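Local coordinates for protein transcriptional regulator ComR (Streptococcus vestibularis F0396, PDB 6HU8) that probably binds DNA as a competence regulator of the RNPP family, coupling a helix-turn-helix domain to a TPR domain for signaling peptides, at residues A[202-207]-A[240-245]; A[212-217]-A[224-229]; A[232-237]-A[248-253]; A[266-271]-A[292-297]. One frame throughout, in Å; residues are numbered along the deposited sequence.

Contact 1: A[202-207]-A[240-245]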
loop_
_atom_site.group_PDB
_atom_site.type_symbol
_atom_site.label_atom_id
_atom_site.label_comp_id
_atom_site.label_asym_id
_atom_site.label_seq_id
_atom_site.Cartn_x
_atom_site.Cartn_y
_atom_site.Cartn_z
ATOM N N TYR A 202 4.237 -7.620 5.610
ATOM C CA TYR A 202 2.871 -7.641 5.100
ATOM C C TYR A 202 1.915 -7.065 6.138
ATOM O O TYR A 202 1.023 -6.250 5.825
ATOM C CB TYR A 202 2.449 -9.069 4.722
ATOM C CG TYR A 202 1.047 -9.146 4.139
ATOM C CD1 TYR A 202 0.828 -9.001 2.772
ATOM C CD2 TYR A 202 -0.057 -9.354 4.957
ATOM C CE1 TYR A 202 -0.446 -9.074 2.241
ATOM C CE2 TYR A 202 -1.330 -9.421 4.433
ATOM C CZ TYR A 202 -1.521 -9.279 3.077
ATOM O OH TYR A 202 -2.795 -9.337 2.552
ATOM N N ASN A 203 2.101 -7.483 7.385
ATOM C CA ASN A 203 1.217 -7.045 8.452
ATOM C C ASN A 203 1.379 -5.560 8.739
ATOM O O ASN A 203 0.421 -4.904 9.132
ATOM C CB ASN A 203 1.456 -7.857 9.716
ATOM C CG ASN A 203 1.004 -9.287 9.568
ATOM O OD1 ASN A 203 0.261 -9.616 8.645
ATOM N ND2 ASN A 203 1.448 -10.148 10.467
ATOM N N ILE A 204 2.574 -5.016 8.534
ATOM C CA ILE A 204 2.743 -3.577 8.725
ATOM C C ILE A 204 1.988 -2.797 7.637
ATOM O O ILE A 204 1.334 -1.798 7.933
ATOM C CB ILE A 204 4.220 -3.184 8.743
ATOM C CG1 ILE A 204 4.846 -3.689 10.047
ATOM C CG2 ILE A 204 4.370 -1.692 8.692
ATOM C CD1 ILE A 204 6.241 -3.170 10.329
ATOM N N ALA A 205 2.066 -3.255 6.388
ATOM C CA ALA A 205 1.331 -2.602 5.312
ATOM C C ALA A 205 -0.156 -2.742 5.564
ATOM O O ALA A 205 -0.915 -1.794 5.381
ATOM C CB ALA A 205 1.711 -3.189 3.937
ATOM N N LEU A 206 -0.580 -3.923 5.988
ATOM C CA LEU A 206 -1.998 -4.141 6.270
ATOM C C LEU A 206 -2.457 -3.298 7.465
ATOM O O LEU A 206 -3.557 -2.705 7.459
ATOM C CB LEU A 206 -2.261 -5.629 6.521
ATOM C CG LEU A 206 -3.675 -6.024 6.947
ATOM C CD1 LEU A 206 -4.671 -5.797 5.818
ATOM C CD2 LEU A 206 -3.725 -7.468 7.456
ATOM N N PHE A 207 -1.609 -3.232 8.488
ATOM C CA PHE A 207 -1.936 -2.440 9.661
ATOM C C PHE A 207 -2.118 -0.966 9.276
ATOM O O PHE A 207 -3.068 -0.314 9.710
ATOM C CB PHE A 207 -0.852 -2.579 10.732
ATOM C CG PHE A 207 -1.152 -1.812 11.983
ATOM C CD1 PHE A 207 -1.943 -2.369 12.969
ATOM C CD2 PHE A 207 -0.664 -0.526 12.161
ATOM C CE1 PHE A 207 -2.243 -1.657 14.130
ATOM C CE2 PHE A 207 -0.960 0.195 13.303
ATOM C CZ PHE A 207 -1.756 -0.367 14.290
ATOM N N SER A 240 1.641 -10.227 15.160
ATOM C CA SER A 240 3.036 -9.854 15.001
ATOM C C SER A 240 3.645 -9.221 16.230
ATOM O O SER A 240 4.798 -8.782 16.188
ATOM C CB SER A 240 3.190 -8.906 13.819
ATOM O OG SER A 240 2.941 -9.588 12.610
ATOM N N GLN A 241 2.878 -9.176 17.318
ATOM C CA GLN A 241 3.339 -8.605 18.580
ATOM C C GLN A 241 3.800 -7.151 18.444
ATOM O O GLN A 241 4.813 -6.765 19.025
ATOM C CB GLN A 241 4.468 -9.468 19.173
ATOM C CG GLN A 241 3.974 -10.784 19.768
ATOM C CD GLN A 241 2.881 -10.573 20.807
ATOM O OE1 GLN A 241 3.133 -10.060 21.899
ATOM N NE2 GLN A 241 1.653 -10.952 20.462
ATOM N N PHE A 242 3.057 -6.344 17.684
ATOM C CA PHE A 242 3.379 -4.924 17.541
ATOM C C PHE A 242 2.923 -4.094 18.748
ATOM O O PHE A 242 1.931 -3.364 18.647
ATOM C CB PHE A 242 2.712 -4.333 16.294
ATOM C CG PHE A 242 3.196 -4.896 14.998
ATOM C CD1 PHE A 242 4.534 -5.203 14.803
ATOM C CD2 PHE A 242 2.305 -5.091 13.948
ATOM C CE1 PHE A 242 4.969 -5.708 13.591
ATOM C CE2 PHE A 242 2.740 -5.600 12.731
ATOM C CZ PHE A 242 4.072 -5.906 12.557
ATOM N N HIS A 243 3.633 -4.171 19.870
ATOM C CA HIS A 243 3.206 -3.471 21.083
ATOM C C HIS A 243 3.159 -1.950 20.938
ATOM O O HIS A 243 2.294 -1.277 21.521
ATOM C CB HIS A 243 4.131 -3.846 22.246
ATOM C CG HIS A 243 4.249 -5.321 22.450
ATOM N ND1 HIS A 243 5.462 -5.971 22.506
ATOM C CD2 HIS A 243 3.298 -6.277 22.555
ATOM C CE1 HIS A 243 5.253 -7.267 22.661
ATOM N NE2 HIS A 243 3.950 -7.481 22.692
ATOM N N SER A 244 4.097 -1.401 20.181
ATOM C CA SER A 244 4.137 0.041 19.981
ATOM C C SER A 244 2.930 0.590 19.199
ATOM O O SER A 244 2.719 1.795 19.190
ATOM C CB SER A 244 5.418 0.440 19.256
ATOM O OG SER A 244 6.550 -0.040 19.957
ATOM N N TYR A 245 2.167 -0.278 18.536
ATOM C CA TYR A 245 1.073 0.195 17.671
ATOM C C TYR A 245 -0.263 0.268 18.388
ATOM O O TYR A 245 -1.224 0.815 17.844
ATOM C CB TYR A 245 0.895 -0.694 16.437
ATOM C CG TYR A 245 2.064 -0.698 15.475
ATOM C CD1 TYR A 245 3.240 -0.007 15.765
ATOM C CD2 TYR A 245 1.996 -1.404 14.277
ATOM C CE1 TYR A 245 4.325 -0.029 14.893
ATOM C CE2 TYR A 245 3.072 -1.431 13.401
ATOM C CZ TYR A 245 4.239 -0.742 13.717
ATOM O OH TYR A 245 5.323 -0.753 12.854
#
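F207 and Y245 bring their rings together where helix 200-219 of the TPR-like superhelix meets the loop joining helices 226-240 and 246-261. The rings lie obliquely, their planes 37° apart and their centroids 4.8 Å from each other. Y245 CD2 sits over one face of F207 near its rim, while F207 CZ comes within 3.4 Å of Y245 CB. With CG anti to the backbone N (chi1 -178°), F207 reaches out from its helix to this tyrosine. One turn back, I204 crosses both F242 and Y245 at about a right angle: its CG1 lies 3.4 Å from F242 CZ, and its terminal CD1 touches Y245 OH at 3.6 Å. The edge of the F242 ring also meets N203 CB. Within its own segment, F242 has S240 CB over one face and Y245 CE2 over the other, both toward the rim, and it forms the centre of an inverse gamma turn. L233 of helix 226-240 covers the opposite face of F207, and I237 packs at its rim. At the last residue of that helix, N203 ND2, which also bonds P197 O, donates to S240 OG at 2.7 Å, nearly straight (168°) and in the amide plane.

Contact 2: A[212-217]-A[224-229]; sequences AIAGLK and KDFLTV
K217 NZ is gripped by two backbone carbonyls, K224 O in the segment 224-229 and S222 O just before it. The bond to K224 O measures 3.0 Å and lies in the carbonyl plane, with a C=O...N angle of 157°. The lysine runs out from helix 200-219 with its chain bent at chi4 (-64°), which turns the ammonium group onto the carbonyls of the connection leading into helix 226-240. Two hydrogen bonds donated by one lysine thus tie the interhelical turn to the end of the preceding helix, and the carbonyl dipoles probably help to stabilise the buried charge. Nearer the backbone, the same side chain is apolar in its contacts: K217 CB meets the edge of the F226 ring, 3.9 Å from CD2, and K217 CD lies beside V229 CG2. F226 also turns its edge to the backbone of the first helix, with CE2 3.3 Å from A214 O. V229 spreads its two methyls over neighbouring residues, CG2 approaching I213 CG2 at 3.7 Å and CG1 approaching A214 CB at 4.0 Å. Helices 200-219 and 226-240, joined by this short turn, form a helical hairpin, as in TPR folds. On its flanks, I213 and L216 pack against helices 160-173 and 181-192, while A214 touches L252 and F226 stacks on Y256, both of helix 246-261.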
loop_
_atom_site.group_PDB
_atom_site.type_symbol
_atom_site.label_atom_id
_atom_site.label_comp_id
_atom_site.label_asym_id
_atom_site.label_seq_id
_atom_site.Cartn_x
_atom_site.Cartn_y
_atom_site.Cartn_z
ATOM N N ALA A 212 -5.606 3.754 8.180
ATOM C CA ALA A 212 -6.136 4.734 7.220
ATOM C C ALA A 212 -7.657 4.663 7.109
ATOM O O ALA A 212 -8.330 5.688 7.052
ATOM C CB ALA A 212 -5.497 4.530 5.816
ATOM N N ILE A 213 -8.179 3.444 7.043
ATOM C CA ILE A 213 -9.615 3.190 7.021
ATOM C C ILE A 213 -10.305 3.779 8.255
ATOM O O ILE A 213 -11.345 4.433 8.159
ATOM C CB ILE A 213 -9.870 1.668 6.941
ATOM C CG1 ILE A 213 -9.455 1.138 5.560
ATOM C CG2 ILE A 213 -11.305 1.323 7.299
ATOM C CD1 ILE A 213 -9.350 -0.373 5.462
ATOM N N ALA A 214 -9.711 3.570 9.424
ATOM C CA ALA A 214 -10.341 4.001 10.676
ATOM C C ALA A 214 -10.363 5.518 10.756
ATOM O O ALA A 214 -11.382 6.113 11.109
ATOM C CB ALA A 214 -9.614 3.408 11.865
ATOM N N GLY A 215 -9.256 6.157 10.395
ATOM C CA GLY A 215 -9.250 7.610 10.337
ATOM C C GLY A 215 -10.245 8.157 9.318
ATOM O O GLY A 215 -10.901 9.181 9.560
ATOM N N LEU A 216 -10.363 7.481 8.177
ATOM C CA LEU A 216 -11.280 7.922 7.132
ATOM C C LEU A 216 -12.736 7.690 7.496
ATOM O O LEU A 216 -13.586 8.555 7.249
ATOM C CB LEU A 216 -10.963 7.221 5.808
ATOM C CG LEU A 216 -9.762 7.804 5.066
ATOM C CD1 LEU A 216 -9.375 6.899 3.890
ATOM C CD2 LEU A 216 -10.083 9.226 4.605
ATOM N N LYS A 217 -13.033 6.527 8.070
ATOM C CA LYS A 217 -14.391 6.248 8.538
ATOM C C LYS A 217 -14.871 7.335 9.514
ATOM O O LYS A 217 -16.058 7.695 9.516
ATOM C CB LYS A 217 -14.477 4.856 9.181
ATOM C CG LYS A 217 -14.486 3.709 8.159
ATOM C CD LYS A 217 -15.029 2.418 8.749
ATOM C CE LYS A 217 -15.569 1.488 7.669
ATOM N NZ LYS A 217 -16.747 2.124 6.980
ATOM N N LYS A 224 -20.221 2.589 9.821
ATOM C CA LYS A 224 -20.562 1.168 9.753
ATOM C C LYS A 224 -19.290 0.321 9.791
ATOM O O LYS A 224 -18.304 0.651 9.133
ATOM C CB LYS A 224 -21.379 0.848 8.500
ATOM C CG LYS A 224 -20.647 1.089 7.171
ATOM C CD LYS A 224 -21.129 0.125 6.089
ATOM C CE LYS A 224 -20.752 0.610 4.690
ATOM N NZ LYS A 224 -21.509 1.845 4.330
ATOM N N ASP A 225 -19.320 -0.746 10.592
ATOM C CA ASP A 225 -18.192 -1.666 10.768
ATOM C C ASP A 225 -16.944 -1.043 11.418
ATOM O O ASP A 225 -15.856 -1.638 11.337
ATOM C CB ASP A 225 -17.783 -2.292 9.422
ATOM C CG ASP A 225 -18.864 -3.181 8.840
ATOM O OD1 ASP A 225 -18.938 -4.366 9.239
ATOM O OD2 ASP A 225 -19.634 -2.689 7.986
ATOM N N PHE A 226 -17.078 0.124 12.059
ATOM C CA PHE A 226 -15.895 0.788 12.617
ATOM C C PHE A 226 -15.188 -0.104 13.642
ATOM O O PHE A 226 -13.962 -0.212 13.629
ATOM C CB PHE A 226 -16.240 2.140 13.266
ATOM C CG PHE A 226 -15.024 2.914 13.732
ATOM C CD1 PHE A 226 -14.494 2.712 15.005
ATOM C CD2 PHE A 226 -14.407 3.834 12.898
ATOM C CE1 PHE A 226 -13.370 3.407 15.427
ATOM C CE2 PHE A 226 -13.280 4.536 13.314
ATOM C CZ PHE A 226 -12.764 4.319 14.584
ATOM N N LEU A 227 -15.953 -0.752 14.519
ATOM C CA LEU A 227 -15.343 -1.595 15.546
ATOM C C LEU A 227 -14.794 -2.874 14.927
ATOM O O LEU A 227 -13.923 -3.521 15.496
ATOM C CB LEU A 227 -16.345 -1.919 16.654
ATOM C CG LEU A 227 -16.842 -0.723 17.466
ATOM C CD1 LEU A 227 -17.866 -1.171 18.511
ATOM C CD2 LEU A 227 -15.668 -0.011 18.129
ATOM N N THR A 228 -15.293 -3.236 13.752
ATOM C CA THR A 228 -14.730 -4.375 13.035
ATOM C C THR A 228 -13.325 -4.012 12.535
ATOM O O THR A 228 -12.409 -4.848 12.543
ATOM C CB THR A 228 -15.632 -4.819 11.875
ATOM O OG1 THR A 228 -16.872 -5.285 12.414
ATOM C CG2 THR A 228 -14.994 -5.960 11.109
ATOM N N VAL A 229 -13.147 -2.754 12.144
ATOM C CA VAL A 229 -11.816 -2.276 11.788
ATOM C C VAL A 229 -10.904 -2.257 13.013
ATOM O O VAL A 229 -9.742 -2.664 12.930
ATOM C CB VAL A 229 -11.855 -0.876 11.160
ATOM C CG1 VAL A 229 -10.449 -0.395 10.861
ATOM C CG2 VAL A 229 -12.701 -0.884 9.890
#

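Contact 3: A[232-237]-A[248-253]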
loop_
_atom_site.group_PDB
_atom_site.type_symbol
_atom_site.label_atom_id
_atom_site.label_comp_id
_atom_site.label_asym_id
_atom_site.label_seq_id
_atom_site.Cartn_x
_atom_site.Cartn_y
_atom_site.Cartn_z
ATOM N N LYS A 232 -9.753 -5.786 13.722
ATOM C CA LYS A 232 -8.754 -6.303 12.798
ATOM C C LYS A 232 -7.391 -5.732 13.161
ATOM O O LYS A 232 -6.386 -6.455 13.178
ATOM C CB LYS A 232 -9.113 -5.965 11.351
ATOM C CG LYS A 232 -8.285 -6.753 10.316
ATOM C CD LYS A 232 -8.867 -8.133 10.080
ATOM C CE LYS A 232 -8.130 -8.888 8.964
ATOM N NZ LYS A 232 -9.092 -9.646 8.123
ATOM N N LEU A 233 -7.364 -4.434 13.470
ATOM C CA LEU A 233 -6.127 -3.781 13.897
ATOM C C LEU A 233 -5.489 -4.490 15.097
ATOM O O LEU A 233 -4.274 -4.730 15.120
ATOM C CB LEU A 233 -6.395 -2.318 14.243
ATOM C CG LEU A 233 -6.524 -1.361 13.073
ATOM C CD1 LEU A 233 -7.319 -0.172 13.561
ATOM C CD2 LEU A 233 -5.140 -0.941 12.602
ATOM N N LEU A 234 -6.315 -4.830 16.086
ATOM C CA LEU A 234 -5.836 -5.515 17.276
ATOM C C LEU A 234 -5.399 -6.940 16.928
ATOM O O LEU A 234 -4.422 -7.455 17.485
ATOM C CB LEU A 234 -6.918 -5.525 18.370
ATOM C CG LEU A 234 -7.288 -4.174 18.992
ATOM C CD1 LEU A 234 -8.319 -4.341 20.097
ATOM C CD2 LEU A 234 -6.057 -3.472 19.535
ATOM N N ALA A 235 -6.115 -7.578 16.005
ATOM C CA ALA A 235 -5.726 -8.922 15.544
ATOM C C ALA A 235 -4.366 -8.927 14.850
ATOM O O ALA A 235 -3.570 -9.857 15.038
ATOM C CB ALA A 235 -6.781 -9.492 14.611
ATOM N N VAL A 236 -4.080 -7.898 14.055
ATOM C CA VAL A 236 -2.762 -7.813 13.411
ATOM C C VAL A 236 -1.667 -7.590 14.449
ATOM O O VAL A 236 -0.621 -8.250 14.412
ATOM C CB VAL A 236 -2.699 -6.699 12.365
ATOM C CG1 VAL A 236 -1.280 -6.544 11.841
ATOM C CG2 VAL A 236 -3.667 -6.985 11.223
ATOM N N ILE A 237 -1.912 -6.671 15.383
ATOM C CA ILE A 237 -0.966 -6.414 16.470
ATOM C C ILE A 237 -0.679 -7.702 17.248
ATOM O O ILE A 237 0.473 -8.005 17.562
ATOM C CB ILE A 237 -1.491 -5.329 17.435
ATOM C CG1 ILE A 237 -1.377 -3.941 16.785
ATOM C CG2 ILE A 237 -0.727 -5.370 18.773
ATOM C CD1 ILE A 237 -2.142 -2.846 17.512
ATOM N N GLY A 248 -2.131 3.940 19.255
ATOM C CA GLY A 248 -2.831 4.569 18.148
ATOM C C GLY A 248 -4.188 3.952 17.870
ATOM O O GLY A 248 -5.116 4.633 17.418
ATOM N N VAL A 249 -4.319 2.663 18.153
ATOM C CA VAL A 249 -5.579 1.961 17.917
ATOM C C VAL A 249 -6.629 2.355 18.951
ATOM O O VAL A 249 -7.775 2.672 18.609
ATOM C CB VAL A 249 -5.366 0.432 17.927
ATOM C CG1 VAL A 249 -6.687 -0.282 17.733
ATOM C CG2 VAL A 249 -4.381 0.031 16.814
ATOM N N TYR A 250 -6.245 2.344 20.223
ATOM C CA TYR A 250 -7.181 2.739 21.278
ATOM C C TYR A 250 -7.536 4.233 21.245
ATOM O O TYR A 250 -8.621 4.635 21.697
ATOM C CB TYR A 250 -6.621 2.332 22.639
ATOM C CG TYR A 250 -6.729 0.838 22.809
ATOM C CD1 TYR A 250 -7.969 0.233 22.943
ATOM C CD2 TYR A 250 -5.605 0.033 22.795
ATOM C CE1 TYR A 250 -8.089 -1.130 23.074
ATOM C CE2 TYR A 250 -5.717 -1.339 22.915
ATOM C CZ TYR A 250 -6.967 -1.908 23.065
ATOM O OH TYR A 250 -7.086 -3.272 23.188
ATOM N N ILE A 251 -6.647 5.055 20.702
ATOM C CA ILE A 251 -6.966 6.477 20.533
ATOM C C ILE A 251 -8.110 6.634 19.524
ATOM O O ILE A 251 -9.065 7.378 19.775
ATOM C CB ILE A 251 -5.732 7.295 20.067
ATOM C CG1 ILE A 251 -4.714 7.446 21.203
ATOM C CG2 ILE A 251 -6.152 8.676 19.537
ATOM C CD1 ILE A 251 -3.396 8.116 20.760
ATOM N N LEU A 252 -8.026 5.929 18.396
ATOM C CA LEU A 252 -9.108 5.937 17.396
ATOM C C LEU A 252 -10.423 5.412 17.965
ATOM O O LEU A 252 -11.481 5.987 17.701
ATOM C CB LEU A 252 -8.734 5.109 16.156
ATOM C CG LEU A 252 -7.743 5.712 15.165
ATOM C CD1 LEU A 252 -7.125 4.614 14.284
ATOM C CD2 LEU A 252 -8.461 6.754 14.290
ATOM N N GLU A 253 -10.374 4.322 18.732
ATOM C CA GLU A 253 -11.601 3.812 19.347
ATOM C C GLU A 253 -12.197 4.837 20.331
ATOM O O GLU A 253 -13.426 4.963 20.465
ATOM C CB GLU A 253 -11.355 2.475 20.065
ATOM C CG GLU A 253 -12.671 1.783 20.443
ATOM C CD GLU A 253 -12.501 0.412 21.059
ATOM O OE1 GLU A 253 -13.497 -0.110 21.596
ATOM O OE2 GLU A 253 -11.387 -0.153 20.999
#
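V249 and L234 carry most of the contact between helices 226-240 and 246-261, an antiparallel pair in the all-helical TPR-like domain. The axes of the two short segments run at 168° and approach to 10.6 Å, and the seam between them is apolar, with no hydrogen bond across it. V249 points at the facing helix and divides its methyls between three residues. Its CG1, anti to the backbone N (chi1 178°), comes 3.7 Å from L234 CD2, whereas CG2 meets I237 CD1 at 3.7 Å, the isoleucine and valine reaching toward each other tip to tip. Both methyls also lie against L233 CB, CG2 at 4.0 Å, so that the valine is embraced by residues from successive turns of helix 226-240. L234 leaves its helix flank-on, but its branched end turns in toward the other helix. There it crosses the Y250 side chain at about a right angle, CD2 lying 4.0 Å from both CE2 and CZ of the tyrosine. Behind this layer, L233 and I237 rest on F207 of helix 200-219, and Y250 leans on K273 and A274 of helix 264-279, so the pair is packed between its neighbours in the chain. The phenol oxygen of Y250 ends against a methyl group, its OH 3.5 Å from L234 CD1.

Contact 4: A[266-271]-A[292-297]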
loop_
_atom_site.group_PDB
_atom_site.type_symbol
_atom_site.label_atom_id
_atom_site.label_comp_id
_atom_site.label_asym_id
_atom_site.label_seq_id
_atom_site.Cartn_x
_atom_site.Cartn_y
_atom_site.Cartn_z
ATOM N N LYS A 266 -16.593 5.915 28.128
ATOM C CA LYS A 266 -15.988 4.886 27.287
ATOM C C LYS A 266 -14.797 5.478 26.532
ATOM O O LYS A 266 -13.781 4.812 26.339
ATOM C CB LYS A 266 -17.020 4.300 26.317
ATOM C CG LYS A 266 -16.626 2.976 25.692
ATOM C CD LYS A 266 -16.346 1.913 26.740
ATOM C CE LYS A 266 -16.110 0.562 26.087
ATOM N NZ LYS A 266 -17.262 0.222 25.193
ATOM N N ALA A 267 -14.912 6.734 26.110
ATOM C CA ALA A 267 -13.791 7.368 25.422
ATOM C C ALA A 267 -12.600 7.518 26.392
ATOM O O ALA A 267 -11.454 7.269 26.011
ATOM C CB ALA A 267 -14.205 8.708 24.829
ATOM N N THR A 268 -12.880 7.890 27.644
ATOM C CA THR A 268 -11.846 7.980 28.683
ATOM C C THR A 268 -11.184 6.640 28.966
ATOM O O THR A 268 -9.958 6.575 29.130
ATOM C CB THR A 268 -12.406 8.518 30.006
ATOM O OG1 THR A 268 -13.029 9.768 29.767
ATOM C CG2 THR A 268 -11.279 8.724 31.038
ATOM N N GLU A 269 -11.982 5.574 29.030
ATOM C CA GLU A 269 -11.437 4.226 29.210
ATOM C C GLU A 269 -10.493 3.847 28.068
ATOM O O GLU A 269 -9.409 3.295 28.299
ATOM C CB GLU A 269 -12.576 3.201 29.319
ATOM C CG GLU A 269 -13.447 3.407 30.575
ATOM C CD GLU A 269 -14.658 2.493 30.631
ATOM O OE1 GLU A 269 -14.939 1.805 29.625
ATOM O OE2 GLU A 269 -15.337 2.476 31.686
ATOM N N ASN A 270 -10.893 4.154 26.835
ATOM C CA ASN A 270 -10.084 3.809 25.669
ATOM C C ASN A 270 -8.793 4.632 25.589
ATOM O O ASN A 270 -7.732 4.082 25.258
ATOM C CB ASN A 270 -10.914 3.959 24.389
ATOM C CG ASN A 270 -11.992 2.885 24.276
ATOM O OD1 ASN A 270 -11.787 1.744 24.708
ATOM N ND2 ASN A 270 -13.130 3.234 23.699
ATOM N N TYR A 271 -8.855 5.919 25.934
ATOM C CA TYR A 271 -7.620 6.704 26.051
ATOM C C TYR A 271 -6.724 6.142 27.153
ATOM O O TYR A 271 -5.497 6.110 27.001
ATOM C CB TYR A 271 -7.908 8.178 26.337
ATOM C CG TYR A 271 -7.977 9.040 25.093
ATOM C CD1 TYR A 271 -6.856 9.228 24.283
ATOM C CD2 TYR A 271 -9.157 9.680 24.742
ATOM C CE1 TYR A 271 -6.918 10.009 23.128
ATOM C CE2 TYR A 271 -9.228 10.470 23.596
ATOM C CZ TYR A 271 -8.108 10.632 22.800
ATOM O OH TYR A 271 -8.182 11.420 21.671
ATOM N N ALA A 292 -1.430 13.892 25.942
ATOM C CA ALA A 292 -1.790 15.215 25.440
ATOM C C ALA A 292 -3.046 15.157 24.570
ATOM O O ALA A 292 -3.834 16.099 24.551
ATOM C CB ALA A 292 -0.648 15.806 24.659
ATOM N N GLU A 293 -3.222 14.062 23.836
ATOM C CA GLU A 293 -4.360 13.948 22.920
ATOM C C GLU A 293 -5.653 13.741 23.712
ATOM O O GLU A 293 -6.699 14.307 23.378
ATOM C CB GLU A 293 -4.140 12.807 21.929
ATOM C CG GLU A 293 -5.219 12.687 20.870
ATOM C CD GLU A 293 -5.082 13.736 19.767
ATOM O OE1 GLU A 293 -4.076 14.477 19.785
ATOM O OE2 GLU A 293 -5.969 13.817 18.882
ATOM N N LYS A 294 -5.564 12.931 24.769
ATOM C CA LYS A 294 -6.659 12.720 25.710
ATOM C C LYS A 294 -7.121 14.050 26.296
ATOM O O LYS A 294 -8.324 14.313 26.427
ATOM C CB LYS A 294 -6.226 11.768 26.844
ATOM C CG LYS A 294 -7.278 11.576 27.942
ATOM C CD LYS A 294 -6.723 10.804 29.148
ATOM C CE LYS A 294 -7.838 10.456 30.119
ATOM N NZ LYS A 294 -7.341 9.881 31.417
ATOM N N ALA A 295 -6.155 14.896 26.637
ATOM C CA ALA A 295 -6.463 16.168 27.281
ATOM C C ALA A 295 -7.059 17.149 26.292
ATOM O O ALA A 295 -7.950 17.921 26.638
ATOM C CB ALA A 295 -5.222 16.754 27.928
ATOM N N ALA A 296 -6.572 17.121 25.056
ATOM C CA ALA A 296 -7.094 18.015 24.030
ATOM C C ALA A 296 -8.510 17.600 23.613
ATOM O O ALA A 296 -9.258 18.400 23.054
ATOM C CB ALA A 296 -6.169 18.044 22.824
ATOM N N ASP A 297 -8.875 16.349 23.874
ATOM C CA ASP A 297 -10.230 15.892 23.589
ATOM C C ASP A 297 -11.147 16.108 24.771
ATOM O O ASP A 297 -12.305 15.665 24.755
ATOM C CB ASP A 297 -10.236 14.422 23.161
ATOM C CG ASP A 297 -10.276 14.270 21.649
ATOM O OD1 ASP A 297 -10.691 15.249 20.990
ATOM O OD2 ASP A 297 -9.911 13.195 21.108
#
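T268 touches K294 through its methyl, CG2 lying 4.0 Å from K294 CE, while its hydroxyl OG1 bonds back to K264 O in its own helix. One turn later comes Y271, which has by far the largest share of the contact. Its ring lies beneath the start of the K294 side chain: K294 CA stands 3.6 Å above the ring centroid and only 7° from the normal, a CH-pi contact. From there the lysine, extended beyond CG, slides past the tyrosine in the opposite direction and ends in a salt bridge with D272. The phenol end reaches across to D297, the residue just after helix 285-296, and Y271 OH donates a short 2.5 Å bond to D297 OD2 on the anti side of the carboxylate, 22° out of its plane. E293 CG lies 3.3 Å from Y271 OH. K255 NZ draws the group together, bonding Y271 OH and forming salt bridges with D297 OD2 and E293 OE2; its charge probably favours the carboxylate form of both acids. The helices 264-279 and 285-296 thus pair antiparallel, their segments at 167°, at the C-terminal end of the TPR-like array, with helix 246-261 against them through K255 and A254.

In the fold
The contacts follow successive helices from 200-219 to 285-296, all within the ComR tetratricopeptide range. Contacts 1 and 2 use different parts of helix 200-219 and lie about 17 Å apart between centres without touching. Contact 3 joins both, its centre about 10 Å from each: F207 CE1 packs 3.4 Å from L233 CD2, F242 N probably bonds I237 O, and A214 CB lies 3.7 Å from L252 CD1. Contact 4 continues the stack about 15 Å from contact 3, where Y250 CB approaches N270 O at 3.3 Å. It stays clear of contact 1, with nearest atoms about 10 Å apart. This is the apo form, so no bound peptide is present to relate the contacts to.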